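Leucine-rich repeat protein (Bacteroides thetaiotaomicron, PDB 4ECN) is of unknown function but is probably an extracellular protein that binds other proteins through its leucine-rich repeats. Local coordinates at residues Ser153-Val158 and Tyr221-Gln226; Met176-Lys181 and Ala203-Ala208. One frame throughout, in Å; residues are numbered along the deposited sequence.

Interaction 1: residues Ser153-Val158 and Tyr221-Gln226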
loop_
_atom_site.group_PDB
_atom_site.type_symbol
_atom_site.label_atom_id
_atom_site.label_comp_id
_atom_site.label_asym_id
_atom_site.label_seq_id
_atom_site.Cartn_x
_atom_site.Cartn_y
_atom_site.Cartn_z
ATOM N N SER A 153 -21.309 42.863 -20.126
ATOM C CA SER A 153 -20.348 43.914 -20.437
ATOM C C SER A 153 -19.261 43.837 -19.364
ATOM O O SER A 153 -19.581 43.433 -18.250
ATOM C CB SER A 153 -21.052 45.269 -20.472
ATOM O OG SER A 153 -21.877 45.466 -19.334
ATOM N N ASN A 154 -18.001 44.089 -19.695
ATOM C CA ASN A 154 -16.833 44.017 -18.795
ATOM C C ASN A 154 -16.331 42.501 -18.650
ATOM O O ASN A 154 -15.522 42.189 -17.763
ATOM C CB ASN A 154 -16.982 44.746 -17.395
ATOM C CG ASN A 154 -17.728 44.134 -16.209
ATOM O OD1 ASN A 154 -17.882 42.903 -16.058
ATOM N ND2 ASN A 154 -18.108 45.017 -15.270
ATOM N N ILE A 155 -16.701 41.632 -19.626
ATOM C CA ILE A 155 -16.067 40.339 -19.905
ATOM C C ILE A 155 -14.900 40.730 -20.817
ATOM O O ILE A 155 -15.165 41.265 -21.899
ATOM C CB ILE A 155 -17.011 39.239 -20.515
ATOM C CG1 ILE A 155 -18.006 38.668 -19.515
ATOM C CG2 ILE A 155 -16.205 38.106 -21.161
ATOM C CD1 ILE A 155 -19.107 37.768 -20.175
ATOM N N ARG A 156 -13.643 40.562 -20.402
ATOM C CA ARG A 156 -12.535 41.021 -21.251
ATOM C C ARG A 156 -11.875 39.877 -22.044
ATOM O O ARG A 156 -11.425 40.098 -23.175
ATOM C CB ARG A 156 -11.486 41.729 -20.393
ATOM C CG ARG A 156 -12.040 42.951 -19.659
ATOM C CD ARG A 156 -12.046 44.213 -20.493
ATOM N NE ARG A 156 -12.739 45.289 -19.786
ATOM C CZ ARG A 156 -13.985 45.673 -20.045
ATOM N NH1 ARG A 156 -14.675 45.101 -21.028
ATOM N NH2 ARG A 156 -14.544 46.650 -19.343
ATOM N N TYR A 157 -11.802 38.672 -21.438
ATOM C CA TYR A 157 -11.196 37.464 -22.006
ATOM C C TYR A 157 -12.057 36.230 -21.741
ATOM O O TYR A 157 -12.787 36.181 -20.747
ATOM C CB TYR A 157 -9.783 37.244 -21.437
ATOM C CG TYR A 157 -8.814 38.319 -21.864
ATOM C CD1 TYR A 157 -8.148 38.243 -23.084
ATOM C CD2 TYR A 157 -8.589 39.439 -21.066
ATOM C CE1 TYR A 157 -7.294 39.262 -23.509
ATOM C CE2 TYR A 157 -7.732 40.462 -21.477
ATOM C CZ TYR A 157 -7.077 40.366 -22.694
ATOM O OH TYR A 157 -6.213 41.366 -23.082
ATOM N N VAL A 158 -11.964 35.230 -22.635
ATOM C CA VAL A 158 -12.708 33.989 -22.492
ATOM C C VAL A 158 -11.810 32.778 -22.872
ATOM O O VAL A 158 -10.850 32.912 -23.640
ATOM C CB VAL A 158 -14.019 34.019 -23.322
ATOM C CG1 VAL A 158 -13.764 33.798 -24.810
ATOM C CG2 VAL A 158 -15.031 33.013 -22.792
ATOM N N TYR A 221 -16.678 27.045 -20.818
ATOM C CA TYR A 221 -15.985 28.335 -20.915
ATOM C C TYR A 221 -15.634 28.879 -19.523
ATOM O O TYR A 221 -16.261 28.526 -18.511
ATOM C CB TYR A 221 -16.799 29.401 -21.699
ATOM C CG TYR A 221 -18.049 29.864 -20.981
ATOM C CD1 TYR A 221 -18.002 30.916 -20.066
ATOM C CD2 TYR A 221 -19.264 29.207 -21.160
ATOM C CE1 TYR A 221 -19.133 31.297 -19.344
ATOM C CE2 TYR A 221 -20.401 29.585 -20.451
ATOM C CZ TYR A 221 -20.333 30.640 -19.553
ATOM O OH TYR A 221 -21.455 31.040 -18.873
ATOM N N THR A 222 -14.633 29.769 -19.507
ATOM C CA THR A 222 -14.198 30.552 -18.361
ATOM C C THR A 222 -14.084 31.991 -18.857
ATOM O O THR A 222 -13.346 32.247 -19.817
ATOM C CB THR A 222 -12.917 29.999 -17.730
ATOM O OG1 THR A 222 -13.123 28.637 -17.364
ATOM C CG2 THR A 222 -12.514 30.767 -16.501
ATOM N N THR A 223 -14.862 32.913 -18.255
ATOM C CA THR A 223 -14.792 34.337 -18.621
ATOM C C THR A 223 -13.897 35.081 -17.606
ATOM O O THR A 223 -13.823 34.689 -16.437
ATOM C CB THR A 223 -16.186 34.984 -18.737
ATOM O OG1 THR A 223 -16.952 34.667 -17.580
ATOM C CG2 THR A 223 -16.936 34.554 -19.990
ATOM N N TYR A 224 -13.215 36.148 -18.069
ATOM C CA TYR A 224 -12.314 36.962 -17.253
ATOM C C TYR A 224 -12.579 38.472 -17.358
ATOM O O TYR A 224 -12.926 38.976 -18.426
ATOM C CB TYR A 224 -10.852 36.721 -17.658
ATOM C CG TYR A 224 -10.408 35.285 -17.554
ATOM C CD1 TYR A 224 -9.922 34.769 -16.355
ATOM C CD2 TYR A 224 -10.457 34.439 -18.658
ATOM C CE1 TYR A 224 -9.534 33.435 -16.248
ATOM C CE2 TYR A 224 -10.063 33.108 -18.566
ATOM C CZ TYR A 224 -9.601 32.609 -17.361
ATOM O OH TYR A 224 -9.216 31.291 -17.277
ATOM N N SER A 225 -12.349 39.193 -16.247
ATOM C CA SER A 225 -12.430 40.655 -16.167
ATOM C C SER A 225 -11.021 41.209 -15.976
ATOM O O SER A 225 -10.271 40.656 -15.178
ATOM C CB SER A 225 -13.363 41.097 -15.041
ATOM O OG SER A 225 -12.877 40.726 -13.761
ATOM N N GLN A 226 -10.644 42.257 -16.734
ATOM C CA GLN A 226 -9.313 42.869 -16.652
ATOM C C GLN A 226 -9.425 44.228 -15.974
ATOM O O GLN A 226 -10.293 45.031 -16.337
ATOM C CB GLN A 226 -8.663 42.998 -18.053
ATOM C CG GLN A 226 -7.152 43.319 -18.072
ATOM C CD GLN A 226 -6.231 42.106 -18.043
ATOM O OE1 GLN A 226 -6.373 41.141 -18.808
ATOM N NE2 GLN A 226 -5.183 42.185 -17.243
#

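Interaction 2: residues Met176-Lys181 and Ala203-Ala208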
loop_
_atom_site.group_PDB
_atom_site.type_symbol
_atom_site.label_atom_id
_atom_site.label_comp_id
_atom_site.label_asym_id
_atom_site.label_seq_id
_atom_site.Cartn_x
_atom_site.Cartn_y
_atom_site.Cartn_z
HETATM N N MSE A 176 -8.730 34.156 -25.203
HETATM C CA MSE A 176 -9.156 34.917 -26.379
HETATM C C MSE A 176 -9.727 36.273 -25.951
HETATM O O MSE A 176 -10.517 36.313 -24.999
HETATM C CB MSE A 176 -10.184 34.136 -27.202
HETATM C CG MSE A 176 -9.633 32.849 -27.840
HETATM SE SE MSE A 176 -10.987 31.881 -28.873
HETATM C CE MSE A 176 -12.282 31.600 -27.460
ATOM N N LYS A 177 -9.323 37.386 -26.645
ATOM C CA LYS A 177 -9.801 38.729 -26.306
ATOM C C LYS A 177 -11.206 38.955 -26.873
ATOM O O LYS A 177 -11.439 38.852 -28.079
ATOM C CB LYS A 177 -8.847 39.837 -26.782
ATOM C CG LYS A 177 -9.186 41.202 -26.183
ATOM C CD LYS A 177 -8.440 42.348 -26.843
ATOM C CE LYS A 177 -9.009 43.707 -26.481
ATOM N NZ LYS A 177 -10.381 43.926 -27.037
ATOM N N VAL A 178 -12.123 39.282 -25.966
ATOM C CA VAL A 178 -13.531 39.546 -26.223
ATOM C C VAL A 178 -13.678 41.033 -26.575
ATOM O O VAL A 178 -13.372 41.896 -25.749
ATOM C CB VAL A 178 -14.385 39.127 -24.984
ATOM C CG1 VAL A 178 -15.852 39.453 -25.179
ATOM C CG2 VAL A 178 -14.213 37.643 -24.653
ATOM N N THR A 179 -14.117 41.327 -27.811
ATOM C CA THR A 179 -14.333 42.687 -28.319
ATOM C C THR A 179 -15.857 42.999 -28.214
ATOM O O THR A 179 -16.663 42.517 -29.022
ATOM C CB THR A 179 -13.756 42.794 -29.740
ATOM O OG1 THR A 179 -12.347 42.567 -29.669
ATOM C CG2 THR A 179 -14.015 44.130 -30.382
ATOM N N TYR A 180 -16.236 43.772 -27.175
ATOM C CA TYR A 180 -17.625 44.131 -26.894
ATOM C C TYR A 180 -17.922 45.531 -27.436
ATOM O O TYR A 180 -17.426 46.518 -26.891
ATOM C CB TYR A 180 -17.934 44.038 -25.371
ATOM C CG TYR A 180 -19.340 44.470 -24.998
ATOM C CD1 TYR A 180 -20.447 43.697 -25.346
ATOM C CD2 TYR A 180 -19.568 45.662 -24.316
ATOM C CE1 TYR A 180 -21.750 44.114 -25.049
ATOM C CE2 TYR A 180 -20.867 46.089 -24.012
ATOM C CZ TYR A 180 -21.953 45.304 -24.367
ATOM O OH TYR A 180 -23.227 45.706 -24.045
ATOM N N LYS A 181 -18.735 45.604 -28.519
ATOM C CA LYS A 181 -19.174 46.853 -29.167
ATOM C C LYS A 181 -20.666 47.116 -28.851
ATOM O O LYS A 181 -21.492 46.193 -28.948
ATOM C CB LYS A 181 -18.931 46.806 -30.690
ATOM N N ALA A 203 -21.031 40.072 -27.532
ATOM C CA ALA A 203 -19.609 40.366 -27.762
ATOM C C ALA A 203 -18.918 39.271 -28.603
ATOM O O ALA A 203 -19.461 38.175 -28.699
ATOM C CB ALA A 203 -18.912 40.508 -26.426
ATOM N N THR A 204 -17.729 39.551 -29.206
ATOM C CA THR A 204 -17.051 38.573 -30.075
ATOM C C THR A 204 -15.523 38.428 -29.877
ATOM O O THR A 204 -14.851 39.328 -29.375
ATOM C CB THR A 204 -17.249 38.954 -31.554
ATOM O OG1 THR A 204 -16.813 40.300 -31.774
ATOM C CG2 THR A 204 -18.680 38.766 -32.035
ATOM N N CYS A 205 -14.988 37.274 -30.337
ATOM C CA CYS A 205 -13.560 36.922 -30.390
ATOM C C CYS A 205 -13.108 37.107 -31.828
ATOM O O CYS A 205 -13.332 36.223 -32.664
ATOM C CB CYS A 205 -13.316 35.500 -29.882
ATOM S SG CYS A 205 -13.695 35.260 -28.128
ATOM N N ASP A 206 -12.570 38.304 -32.140
ATOM C CA ASP A 206 -12.202 38.706 -33.501
ATOM C C ASP A 206 -10.967 37.939 -34.042
ATOM O O ASP A 206 -10.948 37.648 -35.241
ATOM C CB ASP A 206 -11.968 40.217 -33.562
ATOM C CG ASP A 206 -13.236 41.053 -33.349
ATOM O OD1 ASP A 206 -14.361 40.471 -33.399
ATOM O OD2 ASP A 206 -13.108 42.294 -33.160
ATOM N N SER A 207 -9.974 37.585 -33.194
ATOM C CA SER A 207 -8.848 36.779 -33.674
ATOM C C SER A 207 -9.335 35.328 -33.939
ATOM O O SER A 207 -9.794 34.641 -33.008
ATOM C CB SER A 207 -7.683 36.806 -32.688
ATOM O OG SER A 207 -7.126 38.101 -32.531
ATOM N N ALA A 208 -9.307 34.898 -35.224
ATOM C CA ALA A 208 -9.745 33.562 -35.631
ATOM C C ALA A 208 -8.826 32.493 -35.079
ATOM O O ALA A 208 -7.646 32.762 -34.837
ATOM C CB ALA A 208 -9.793 33.459 -37.142
#

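Interaction 1: residues Ser153-Val158 and Tyr221-Gln226
Tyr157 and Tyr224 carry the same first torsion, CG opposite the carbonyl carbon and beside the backbone N (chi1 -66° and -58°), and because the strands run antiparallel it sends the two rings in different directions along the sheet while Tyr157 CB and Tyr224 CB stay 4.0 Å apart. The ring of Tyr224 presents its edge to the backbone of Tyr157, and its OH is hydrogen-bonded to Asp159. The ring of Tyr157 runs toward Gln226, whose chain bends at chi2 and brings OE1 to 3.1 Å from Tyr157 CE2, with amide and ring planes nearly perpendicular. That oxygen is hydrogen-bonded to Arg231, which also makes a cation-pi contact with Tyr157. Long side chains suit this partly exposed face, since a flat ring and a flexible amide can share one arginine.

Between the antiparallel strands, Tyr224 O accepts from two successive amides, Arg156 N at 2.6 Å and Tyr157 N at 3.2 Å. The first donor lies almost in line with the carbonyl, and the second comes in at an angle of 132° at the oxygen. In return Tyr224 N hydrogen-bonds to Tyr157 O at 2.7 Å. Two residues facing one make a classic beta bulge.

On the buried side the contacts are mostly between methyl groups. Thr223 CG2 touches both Val158 CG2 (3.7 Å) and Ile155 CG2 (3.8 Å); beta-branched residues suit an extended chain. Val158 CG2 also meets Tyr221 CB (4.2 Å), whose OH is hydrogen-bonded to Glu235. Thr223 OG1 is hydrogen-bonded to Tyr150, so its hydroxyl is satisfied among hydrocarbons. The chemistry implies a division of labour: one carbonyl gripped twice, with the return bond from Tyr224 N, joins the backbones, methyl groups pack inside, and Tyr157, Tyr224 and Gln226 make up the outer face.

Interaction 2: residues Met176-Lys181 and Ala203-Ala208
Thr179 N gives its hydrogen to Thr204 O in a nearly straight hydrogen bond, 2.6 Å long with 172° at the hydrogen. The return bond, from Thr204 N to Thr179 O, is longer at 3.2 Å, and its donor stands well above the carbonyl plane. Together they make Thr179 and Thr204 an antiparallel hydrogen-bonded pair, and Val178 CA adds a C-H...O contact to the same Thr204 O.

The two threonines lie on the partly exposed face, where a beta-branched residue with a hydroxyl suits both strand geometry and solvent. Thr204 places OG1 between its backbone N and carbonyl carbon (chi1 55°), and from there the hydroxyl donates to Asp206 OD1 at 2.9 Å, on its syn side but tilted out of the carboxylate plane. The other oxygen, Asp206 OD2, lies 3.5 Å from Thr179 CG2, the two side chains crossing at about a right angle. A valine in place of Thr204 would probably leave Asp206 OD1 without this donor and the carboxylate freer to turn away from Thr179.

On the other face, buried Val178, Ala203, Cys205 and Met176 pack together, with the Tyr180 ring at the margin. Ala203 CB sits 3.5 Å from Val178 CG1 and meets the edge of that ring at Tyr180 CD1, 3.7 Å away; a single methyl fits between these larger neighbours. Farther along, Cys205 SG lies 3.8 Å from CB of Met176, modelled as selenomethionine, whose chain bends at chi3 to bring CE round to the same sulfur. Phe135 and Leu137 add to this apolar layer.

Ala203 and Cys205 also hydrogen-bond through their backbones to Leu137 and Phe135, so strand 202-212 lies between strands 170-179 and 130-139, a twisted antiparallel pairing consistent with the transthyretin-like beta-sandwich expected of a DUF4458 domain.

Interactions 1 and 2 lie in one sheet of the second DUF4458 domain, their centres about 10 Å apart, and interaction 2 is nested in the chain between the two segments of interaction 1. Strands 157-164 and 170-179, one from each contact, are direct neighbours: Val158 O and Met176 N are 2.9 Å apart, and Arg156 O and Val178 N 3.0 Å, both probable hydrogen bonds. The strand order therefore runs 214-227, 157-164, 170-179, 202-212. The apolar sides of the two contacts also touch, Val158 CG1 lying 3.6 Å from Cys205 SG. Neither contact includes the sodium ligands Gln314 and Val317, and both join strands of the same domain.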